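PDB 4QFL: ABC transporter periplasmic peptide-binding protein from Pseudoalteromonas, which binds dipeptides such as Ala-Phe in the periplasm and probably delivers them to an ABC transporter for import. Local coordinates for residues 131-134 with 139-142; 41-46 with 122-127; 226-231 with 235-240. All coordinates share one frame; numbering follows the deposited sequence.

Contact 1. Residues 131-134 with 139-142; sequences PYHF and NYPY
His133 and Tyr140 meet between loop 131-134 and the approach to helix 141-145, whose backbones stay well apart, the closest CA atoms, those of Phe134 and Asn139, lying at 8.1 Å. A single long side chain spans the gap. Tyr140 sends its phenol to the carbonyls of Tyr132 and His133, its OH donating to His133 O at 2.7 Å. This hydroxyl stands above the plane of that carbonyl, 51° out of it, rather than on a lone pair. Tyr132 O also lies close, 2.9 Å from Tyr140 OH, but the angle is too poor for a bond; both carbonyl oxygens sit near the ring plane of the tyrosine, at its edge. The phenol thus closes a loop between helix 115-126 and helix 141-145; Tyr140 is the N-cap residue of the latter, and Pro141 opens its first turn. The hydroxyl is further held by a hydrogen bond with Arg124 NE. With CG anti to the backbone N (chi1 -177°), the imidazole of His133 swings nearer Tyr140, ND1 lying 4.2 Å from its CE2, and ND1 can bond to Arg124 O. Tyr132 turns its ring elsewhere, packing against Phe120 and Phe203 and bonding through OH to Ala191 O.

Contact 2. Residues 41-46 with 122-127; sequences SFNPQV and FSRLFD
Every torsion of Arg124 from chi1 (174°) onward lies near 180°, and this straight reach carries its guanidinium from the helix to the amides of Asn43 and Gln45. Asn43 meets it from the opposite direction, its own CG also anti to the backbone N (chi1 173°). Asn43 ND2 and Arg124 NH1 come to 3.3 Å, but both are donors and no bond joins them. What reconciles them is Asp204, whose carboxylate accepts from Asn43 ND2 and forms a salt bridge with Arg124 NH2. Gln45 OE1 lies obliquely near the guanidinium, 3.6 Å from Arg124 CD, and is taken up by Asn43 ND2 at 3.1 Å in a nearly straight bond that stays in the amide plane of Asn43. At the other end of that amide, Asn43 OD1 accepts from Gln45 N at 2.9 Å, an Asx turn that leads into the 3-10 turn 44-46. Putting an alanine at Asn43 would probably leave Gln45 OE1 without its donor, deprive Asp204 of one partner and undo the Asx turn. The NE2 side of Gln45 packs on Leu125, 3.6 Å from CD2, and bonds to Thr121 O, tying the glutamine to the helix. The contact is buried between the segment joining strand 30-35 to helix 50-60 and helix 115-126: Pro44 rests on Ile53 and Ile56 of helix 50-60, while Phe122 and Phe126 pack against Ile155 of strand 152-159.

Contact 3. Residues 226-231 with 235-240; sequences FYKNAD and HEVALE
Lys228 carries this contact, meeting Glu236, Val237, Leu239 and Glu240 through its backbone, ammonium and aliphatic chain. The backbone bond runs from Lys228 N to Glu240 O at 3.1 Å, continuing the antiparallel pairing in which Phe226 bonds to Leu242; it closes the long loop of a beta hairpin made by strands 223-228 and 241-246. The charged end is gripped twice. Lys228 NZ forms a salt bridge with Glu236 OE2 at 2.7 Å, using the anti lone pair of that oxygen, and donates to Val237 O at 2.8 Å, in the carbonyl plane with a C=O...N angle of 155°. Glu240 OE2, 4.7 Å from Lys228 NZ, makes no contact with it, but its opposite charge is likely to add to the attraction. With chi1 at 131°, off the usual staggered positions, the lysine chain then extends along 236-240. The fit is tight at its root: Lys228 CB comes to 3.0 Å from Leu239 O, a buried carbonyl oxygen with no hydrogen-bond partner in the model. Nonpolar packing is lighter, with Val237 CG1 4.1 Å from Lys228 CB; Val237 CG2 rests against the carbonyl oxygen of Asn229. A water links the two backbones, accepting from Val237 N at 3.0 Å and lying beside Asn229 O. Within its own segment, Asn229 OD1 accepts from Asp231 N, an Asx turn that bends the chain just after the strand, and its ND2 reaches Gly211 O. The whole connection joins strand 223-228 to strand 241-246; Tyr227 and Asn229 pack on Ile214 and Val237 on Tyr213 of strand 213-219, whereas Phe226 lies against Gln59 and Leu60 of helix 50-60.

How the contacts relate
Contacts 1 and 2 form one cluster, their centres about 5 Å apart, with Arg124 between them: the end of its guanidinium belongs to contact 2, while NE and the backbone carbonyl bond to the tyrosine and histidine of contact 1. Contact 2 is buried and ties distant parts of the chain with amide, guanidinium and carboxylate groups; contact 1 is partly buried and closes one local loop with a hydroxyl-to-carbonyl bond. Contact 3 lies farther out, its centre about 26 Å from that of the chain, another local connection but between strands and held by a charged, partly exposed lysine. It touches contact 2 through Phe42 CE2 and Phe226 CZ, 4.1 Å apart, but not contact 1.

Contact 1. Residues 131-134 with 139-142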
loop_
_atom_site.group_PDB
_atom_site.type_symbol
_atom_site.label_atom_id
_atom_site.label_comp_id
_atom_site.label_asym_id
_atom_site.label_seq_id
_atom_site.Cartn_x
_atom_site.Cartn_y
_atom_site.Cartn_z
ATOM N N PRO A 131 8.072 16.536 19.217
ATOM C CA PRO A 131 9.523 16.367 19.194
ATOM C C PRO A 131 9.962 15.296 18.208
ATOM O O PRO A 131 11.148 15.168 17.925
ATOM C CB PRO A 131 9.839 15.942 20.625
ATOM C CG PRO A 131 8.575 15.336 21.120
ATOM C CD PRO A 131 7.491 16.135 20.506
ATOM N N TYR A 132 9.012 14.533 17.687
ATOM C CA TYR A 132 9.344 13.481 16.737
ATOM C C TYR A 132 8.904 13.823 15.318
ATOM O O TYR A 132 9.131 13.057 14.378
ATOM C CB TYR A 132 8.734 12.167 17.191
ATOM C CG TYR A 132 9.590 11.455 18.196
ATOM C CD1 TYR A 132 9.591 11.828 19.538
ATOM C CD2 TYR A 132 10.404 10.413 17.803
ATOM C CE1 TYR A 132 10.389 11.172 20.459
ATOM C CE2 TYR A 132 11.196 9.747 18.704
ATOM C CZ TYR A 132 11.191 10.125 20.032
ATOM O OH TYR A 132 11.999 9.434 20.906
ATOM N N HIS A 133 8.292 14.986 15.160
ATOM C CA HIS A 133 7.822 15.389 13.844
ATOM C C HIS A 133 8.923 15.281 12.800
ATOM O O HIS A 133 8.697 14.775 11.703
ATOM C CB HIS A 133 7.266 16.809 13.859
ATOM C CG HIS A 133 6.712 17.239 12.538
ATOM N ND1 HIS A 133 5.635 16.614 11.945
ATOM C CD2 HIS A 133 7.100 18.213 11.681
ATOM C CE1 HIS A 133 5.374 17.195 10.787
ATOM N NE2 HIS A 133 6.249 18.169 10.604
ATOM N N PHE A 134 10.114 15.749 13.147
ATOM C CA PHE A 134 11.228 15.768 12.200
ATOM C C PHE A 134 12.221 14.611 12.377
ATOM O O PHE A 134 13.313 14.631 11.803
ATOM C CB PHE A 134 11.976 17.100 12.275
ATOM C CG PHE A 134 11.154 18.290 11.872
ATOM C CD1 PHE A 134 10.828 18.506 10.547
ATOM C CD2 PHE A 134 10.734 19.205 12.817
ATOM C CE1 PHE A 134 10.075 19.605 10.179
ATOM C CE2 PHE A 134 9.983 20.306 12.455
ATOM C CZ PHE A 134 9.659 20.508 11.140
ATOM N N ASN A 139 9.506 11.956 6.758
ATOM C CA ASN A 139 8.500 11.609 5.766
ATOM C C ASN A 139 7.446 10.690 6.344
ATOM O O ASN A 139 7.775 9.687 6.968
ATOM C CB ASN A 139 9.146 10.933 4.559
ATOM C CG ASN A 139 9.947 11.905 3.706
ATOM O OD1 ASN A 139 11.071 11.609 3.297
ATOM N ND2 ASN A 139 9.371 13.074 3.438
ATOM N N TYR A 140 6.176 11.031 6.126
ATOM C CA TYR A 140 5.050 10.157 6.475
ATOM C C TYR A 140 4.174 10.018 5.237
ATOM O O TYR A 140 3.133 10.661 5.133
ATOM C CB TYR A 140 4.271 10.752 7.653
ATOM C CG TYR A 140 5.182 11.158 8.801
ATOM C CD1 TYR A 140 5.861 10.196 9.543
ATOM C CD2 TYR A 140 5.387 12.497 9.123
ATOM C CE1 TYR A 140 6.707 10.545 10.576
ATOM C CE2 TYR A 140 6.237 12.859 10.165
ATOM C CZ TYR A 140 6.893 11.878 10.886
ATOM O OH TYR A 140 7.742 12.214 11.919
ATOM N N PRO A 141 4.619 9.189 4.274
ATOM C CA PRO A 141 4.111 9.261 2.897
ATOM C C PRO A 141 2.599 9.062 2.739
ATOM O O PRO A 141 1.983 9.842 2.025
ATOM C CB PRO A 141 4.917 8.188 2.152
ATOM C CG PRO A 141 5.526 7.324 3.209
ATOM C CD PRO A 141 5.658 8.154 4.440
ATOM N N TYR A 142 1.997 8.057 3.364
ATOM C CA TYR A 142 0.555 7.911 3.198
ATOM C C TYR A 142 -0.152 9.203 3.630
ATOM O O TYR A 142 -0.958 9.783 2.903
ATOM C CB TYR A 142 -0.013 6.725 3.989
ATOM C CG TYR A 142 -1.488 6.570 3.707
ATOM C CD1 TYR A 142 -1.918 6.017 2.511
ATOM C CD2 TYR A 142 -2.446 7.036 4.599
ATOM C CE1 TYR A 142 -3.248 5.904 2.221
ATOM C CE2 TYR A 142 -3.789 6.923 4.317
ATOM C CZ TYR A 142 -4.183 6.364 3.120
ATOM O OH TYR A 142 -5.519 6.240 2.818
#

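Contact 2. Residues 41-46 with 122-127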
loop_
_atom_site.group_PDB
_atom_site.type_symbol
_atom_site.label_atom_id
_atom_site.label_comp_id
_atom_site.label_asym_id
_atom_site.label_seq_id
_atom_site.Cartn_x
_atom_site.Cartn_y
_atom_site.Cartn_z
ATOM N N SER A 41 11.613 0.071 7.665
ATOM C CA SER A 41 11.482 0.640 8.989
ATOM C C SER A 41 10.661 -0.328 9.823
ATOM O O SER A 41 10.086 -1.276 9.292
ATOM C CB SER A 41 10.769 1.989 8.892
ATOM O OG SER A 41 10.723 2.643 10.144
ATOM N N PHE A 42 10.606 -0.098 11.126
ATOM C CA PHE A 42 9.671 -0.840 11.951
ATOM C C PHE A 42 8.496 0.019 12.414
ATOM O O PHE A 42 7.715 -0.379 13.276
ATOM C CB PHE A 42 10.399 -1.557 13.086
ATOM C CG PHE A 42 11.137 -2.758 12.611
ATOM C CD1 PHE A 42 12.436 -2.653 12.171
ATOM C CD2 PHE A 42 10.495 -3.974 12.507
ATOM C CE1 PHE A 42 13.101 -3.764 11.685
ATOM C CE2 PHE A 42 11.159 -5.074 12.027
ATOM C CZ PHE A 42 12.457 -4.968 11.619
ATOM N N ASN A 43 8.374 1.191 11.801
ATOM C CA ASN A 43 7.233 2.063 12.019
ATOM C C ASN A 43 6.444 2.265 10.729
ATOM O O ASN A 43 6.946 2.866 9.779
ATOM C CB ASN A 43 7.697 3.406 12.577
ATOM C CG ASN A 43 6.583 4.409 12.667
ATOM O OD1 ASN A 43 5.407 4.077 12.496
ATOM N ND2 ASN A 43 6.943 5.656 12.948
ATOM N N PRO A 44 5.193 1.775 10.695
ATOM C CA PRO A 44 4.352 1.821 9.489
ATOM C C PRO A 44 4.103 3.235 8.967
ATOM O O PRO A 44 3.784 3.400 7.793
ATOM C CB PRO A 44 3.033 1.196 9.961
ATOM C CG PRO A 44 3.414 0.347 11.131
ATOM C CD PRO A 44 4.536 1.064 11.805
ATOM N N GLN A 45 4.229 4.227 9.840
ATOM C CA GLN A 45 4.023 5.632 9.487
ATOM C C GLN A 45 4.896 6.143 8.347
ATOM O O GLN A 45 4.494 7.035 7.603
ATOM C CB GLN A 45 4.286 6.522 10.702
ATOM C CG GLN A 45 3.280 6.378 11.822
ATOM C CD GLN A 45 3.507 7.416 12.894
ATOM O OE1 GLN A 45 4.647 7.774 13.185
ATOM N NE2 GLN A 45 2.424 7.916 13.479
ATOM N N VAL A 46 6.094 5.581 8.226
ATOM C CA VAL A 46 7.117 6.154 7.368
ATOM C C VAL A 46 7.180 5.543 5.959
ATOM O O VAL A 46 8.046 5.896 5.154
ATOM C CB VAL A 46 8.498 6.103 8.062
ATOM C CG1 VAL A 46 8.409 6.704 9.468
ATOM C CG2 VAL A 46 9.021 4.699 8.131
ATOM N N PHE A 122 -0.327 10.557 16.716
ATOM C CA PHE A 122 -0.925 11.279 15.599
ATOM C C PHE A 122 -0.501 12.744 15.481
ATOM O O PHE A 122 -0.449 13.280 14.372
ATOM C CB PHE A 122 -2.443 11.047 15.532
ATOM C CG PHE A 122 -2.793 9.609 15.238
ATOM C CD1 PHE A 122 -2.681 9.107 13.951
ATOM C CD2 PHE A 122 -3.146 8.742 16.260
ATOM C CE1 PHE A 122 -2.950 7.794 13.684
ATOM C CE2 PHE A 122 -3.414 7.420 15.994
ATOM C CZ PHE A 122 -3.307 6.946 14.703
ATOM N N SER A 123 -0.151 13.380 16.593
ATOM C CA SER A 123 0.399 14.719 16.495
ATOM C C SER A 123 1.807 14.667 15.904
ATOM O O SER A 123 2.273 15.653 15.351
ATOM C CB SER A 123 0.385 15.451 17.837
ATOM O OG SER A 123 1.326 14.899 18.736
ATOM N N ARG A 124 2.482 13.523 15.993
ATOM C CA ARG A 124 3.778 13.391 15.323
ATOM C C ARG A 124 3.669 13.725 13.829
ATOM O O ARG A 124 4.616 14.213 13.217
ATOM C CB ARG A 124 4.367 11.983 15.508
ATOM C CG ARG A 124 5.651 11.754 14.710
ATOM C CD ARG A 124 6.321 10.415 14.980
ATOM N NE ARG A 124 7.595 10.324 14.263
ATOM C CZ ARG A 124 8.355 9.234 14.228
ATOM N NH1 ARG A 124 7.975 8.136 14.866
ATOM N NH2 ARG A 124 9.488 9.235 13.548
ATOM N N LEU A 125 2.506 13.463 13.247
ATOM C CA LEU A 125 2.297 13.686 11.813
ATOM C C LEU A 125 2.061 15.153 11.429
ATOM O O LEU A 125 2.638 15.641 10.458
ATOM C CB LEU A 125 1.128 12.836 11.298
ATOM C CG LEU A 125 1.122 11.369 11.703
ATOM C CD1 LEU A 125 -0.211 10.749 11.306
ATOM C CD2 LEU A 125 2.289 10.622 11.071
ATOM N N PHE A 126 1.225 15.857 12.186
ATOM C CA PHE A 126 0.799 17.188 11.761
ATOM C C PHE A 126 1.394 18.325 12.577
ATOM O O PHE A 126 1.359 19.475 12.151
ATOM C CB PHE A 126 -0.726 17.304 11.806
ATOM C CG PHE A 126 -1.294 17.233 13.192
ATOM C CD1 PHE A 126 -1.205 18.312 14.048
ATOM C CD2 PHE A 126 -1.921 16.087 13.640
ATOM C CE1 PHE A 126 -1.718 18.246 15.321
ATOM C CE2 PHE A 126 -2.437 16.022 14.916
ATOM C CZ PHE A 126 -2.338 17.105 15.759
ATOM N N ASP A 127 1.914 18.013 13.755
ATOM C CA ASP A 127 2.386 19.049 14.660
ATOM C C ASP A 127 3.888 19.208 14.555
ATOM O O ASP A 127 4.637 18.335 14.972
ATOM C CB ASP A 127 1.996 18.704 16.096
ATOM C CG ASP A 127 2.152 19.871 17.049
ATOM O OD1 ASP A 127 2.861 20.848 16.715
ATOM O OD2 ASP A 127 1.572 19.795 18.149
#

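Contact 3. Residues 226-231 with 235-240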
loop_
_atom_site.group_PDB
_atom_site.type_symbol
_atom_site.label_atom_id
_atom_site.label_comp_id
_atom_site.label_asym_id
_atom_site.label_seq_id
_atom_site.Cartn_x
_atom_site.Cartn_y
_atom_site.Cartn_z
ATOM N N PHE A 226 10.351 -12.141 15.540
ATOM C CA PHE A 226 9.416 -11.653 16.545
ATOM C C PHE A 226 9.054 -12.802 17.480
ATOM O O PHE A 226 9.172 -13.983 17.116
ATOM C CB PHE A 226 8.100 -11.190 15.910
ATOM C CG PHE A 226 8.221 -9.994 14.997
ATOM C CD1 PHE A 226 9.245 -9.070 15.141
ATOM C CD2 PHE A 226 7.278 -9.792 13.997
ATOM C CE1 PHE A 226 9.334 -7.975 14.301
ATOM C CE2 PHE A 226 7.363 -8.692 13.147
ATOM C CZ PHE A 226 8.398 -7.783 13.304
ATOM N N TYR A 227 8.599 -12.468 18.682
ATOM C CA TYR A 227 8.057 -13.487 19.568
ATOM C C TYR A 227 6.698 -13.095 20.128
ATOM O O TYR A 227 6.327 -11.919 20.157
ATOM C CB TYR A 227 9.040 -13.843 20.685
ATOM C CG TYR A 227 9.305 -12.738 21.674
ATOM C CD1 TYR A 227 10.167 -11.696 21.364
ATOM C CD2 TYR A 227 8.708 -12.746 22.923
ATOM C CE1 TYR A 227 10.420 -10.687 22.269
ATOM C CE2 TYR A 227 8.955 -11.747 23.835
ATOM C CZ TYR A 227 9.813 -10.721 23.507
ATOM O OH TYR A 227 10.062 -9.725 24.419
ATOM N N LYS A 228 5.956 -14.099 20.565
ATOM C CA LYS A 228 4.595 -13.904 21.031
ATOM C C LYS A 228 4.509 -12.899 22.190
ATOM O O LYS A 228 5.334 -12.902 23.111
ATOM C CB LYS A 228 3.989 -15.260 21.413
ATOM C CG LYS A 228 3.323 -15.305 22.757
ATOM C CD LYS A 228 2.540 -16.598 22.937
ATOM C CE LYS A 228 1.574 -16.480 24.105
ATOM N NZ LYS A 228 0.573 -17.578 24.139
ATOM N N ASN A 229 3.524 -12.012 22.116
ATOM C CA ASN A 229 3.205 -11.119 23.228
ATOM C C ASN A 229 2.247 -11.798 24.196
ATOM O O ASN A 229 1.046 -11.891 23.923
ATOM C CB ASN A 229 2.594 -9.812 22.721
ATOM C CG ASN A 229 2.079 -8.934 23.849
ATOM O OD1 ASN A 229 2.329 -9.200 25.027
ATOM N ND2 ASN A 229 1.361 -7.884 23.493
ATOM N N ALA A 230 2.778 -12.266 25.325
ATOM C CA ALA A 230 1.983 -13.010 26.309
ATOM C C ALA A 230 0.866 -12.173 26.933
ATOM O O ALA A 230 -0.094 -12.714 27.476
ATOM C CB ALA A 230 2.889 -13.585 27.393
ATOM N N ASP A 231 0.998 -10.853 26.837
ATOM C CA ASP A 231 0.064 -9.918 27.460
ATOM C C ASP A 231 -0.855 -9.251 26.459
ATOM O O ASP A 231 -1.396 -8.188 26.739
ATOM C CB ASP A 231 0.823 -8.823 28.207
ATOM C CG ASP A 231 1.274 -9.262 29.582
ATOM O OD1 ASP A 231 0.438 -9.818 30.335
ATOM O OD2 ASP A 231 2.464 -9.057 29.907
ATOM N N HIS A 235 -6.470 -11.285 22.122
ATOM C CA HIS A 235 -6.608 -12.731 22.237
ATOM C C HIS A 235 -5.327 -13.397 22.699
ATOM O O HIS A 235 -4.282 -12.769 22.766
ATOM C CB HIS A 235 -7.107 -13.358 20.921
ATOM C CG HIS A 235 -6.224 -13.107 19.733
ATOM N ND1 HIS A 235 -5.124 -13.886 19.440
ATOM C CD2 HIS A 235 -6.305 -12.187 18.742
ATOM C CE1 HIS A 235 -4.552 -13.442 18.335
ATOM N NE2 HIS A 235 -5.251 -12.414 17.891
ATOM N N GLU A 236 -5.426 -14.674 23.044
ATOM C CA GLU A 236 -4.259 -15.454 23.397
ATOM C C GLU A 236 -3.538 -15.805 22.106
ATOM O O GLU A 236 -4.064 -16.535 21.283
ATOM C CB GLU A 236 -4.675 -16.727 24.134
ATOM C CG GLU A 236 -3.507 -17.536 24.648
ATOM C CD GLU A 236 -2.720 -16.800 25.718
ATOM O OE1 GLU A 236 -3.347 -16.108 26.553
ATOM O OE2 GLU A 236 -1.475 -16.904 25.722
ATOM N N VAL A 237 -2.341 -15.267 21.925
ATOM C CA VAL A 237 -1.559 -15.518 20.717
ATOM C C VAL A 237 -1.061 -16.963 20.635
ATOM O O VAL A 237 -0.501 -17.495 21.588
ATOM C CB VAL A 237 -0.370 -14.547 20.627
ATOM C CG1 VAL A 237 0.459 -14.824 19.383
ATOM C CG2 VAL A 237 -0.876 -13.116 20.634
ATOM N N ALA A 238 -1.266 -17.594 19.488
ATOM C CA ALA A 238 -0.945 -19.010 19.326
ATOM C C ALA A 238 0.542 -19.284 19.067
ATOM O O ALA A 238 1.159 -20.072 19.774
ATOM C CB ALA A 238 -1.808 -19.620 18.237
ATOM N N LEU A 239 1.118 -18.639 18.061
ATOM C CA LEU A 239 2.520 -18.873 17.708
ATOM C C LEU A 239 3.506 -18.382 18.774
ATOM O O LEU A 239 3.313 -17.322 19.355
ATOM C CB LEU A 239 2.841 -18.210 16.365
ATOM C CG LEU A 239 2.382 -18.935 15.107
ATOM C CD1 LEU A 239 2.413 -17.998 13.917
ATOM C CD2 LEU A 239 3.268 -20.145 14.874
ATOM N N GLU A 240 4.561 -19.155 19.018
ATOM C CA GLU A 240 5.611 -18.753 19.953
ATOM C C GLU A 240 6.628 -17.844 19.269
ATOM O O GLU A 240 7.115 -16.859 19.843
ATOM C CB GLU A 240 6.342 -19.985 20.498
ATOM C CG GLU A 240 5.506 -20.870 21.401
ATOM C CD GLU A 240 5.232 -20.232 22.744
ATOM O OE1 GLU A 240 6.095 -19.460 23.226
ATOM O OE2 GLU A 240 4.149 -20.503 23.313
HETATM O O HOH W 1 -1.011 -13.996 24.237
#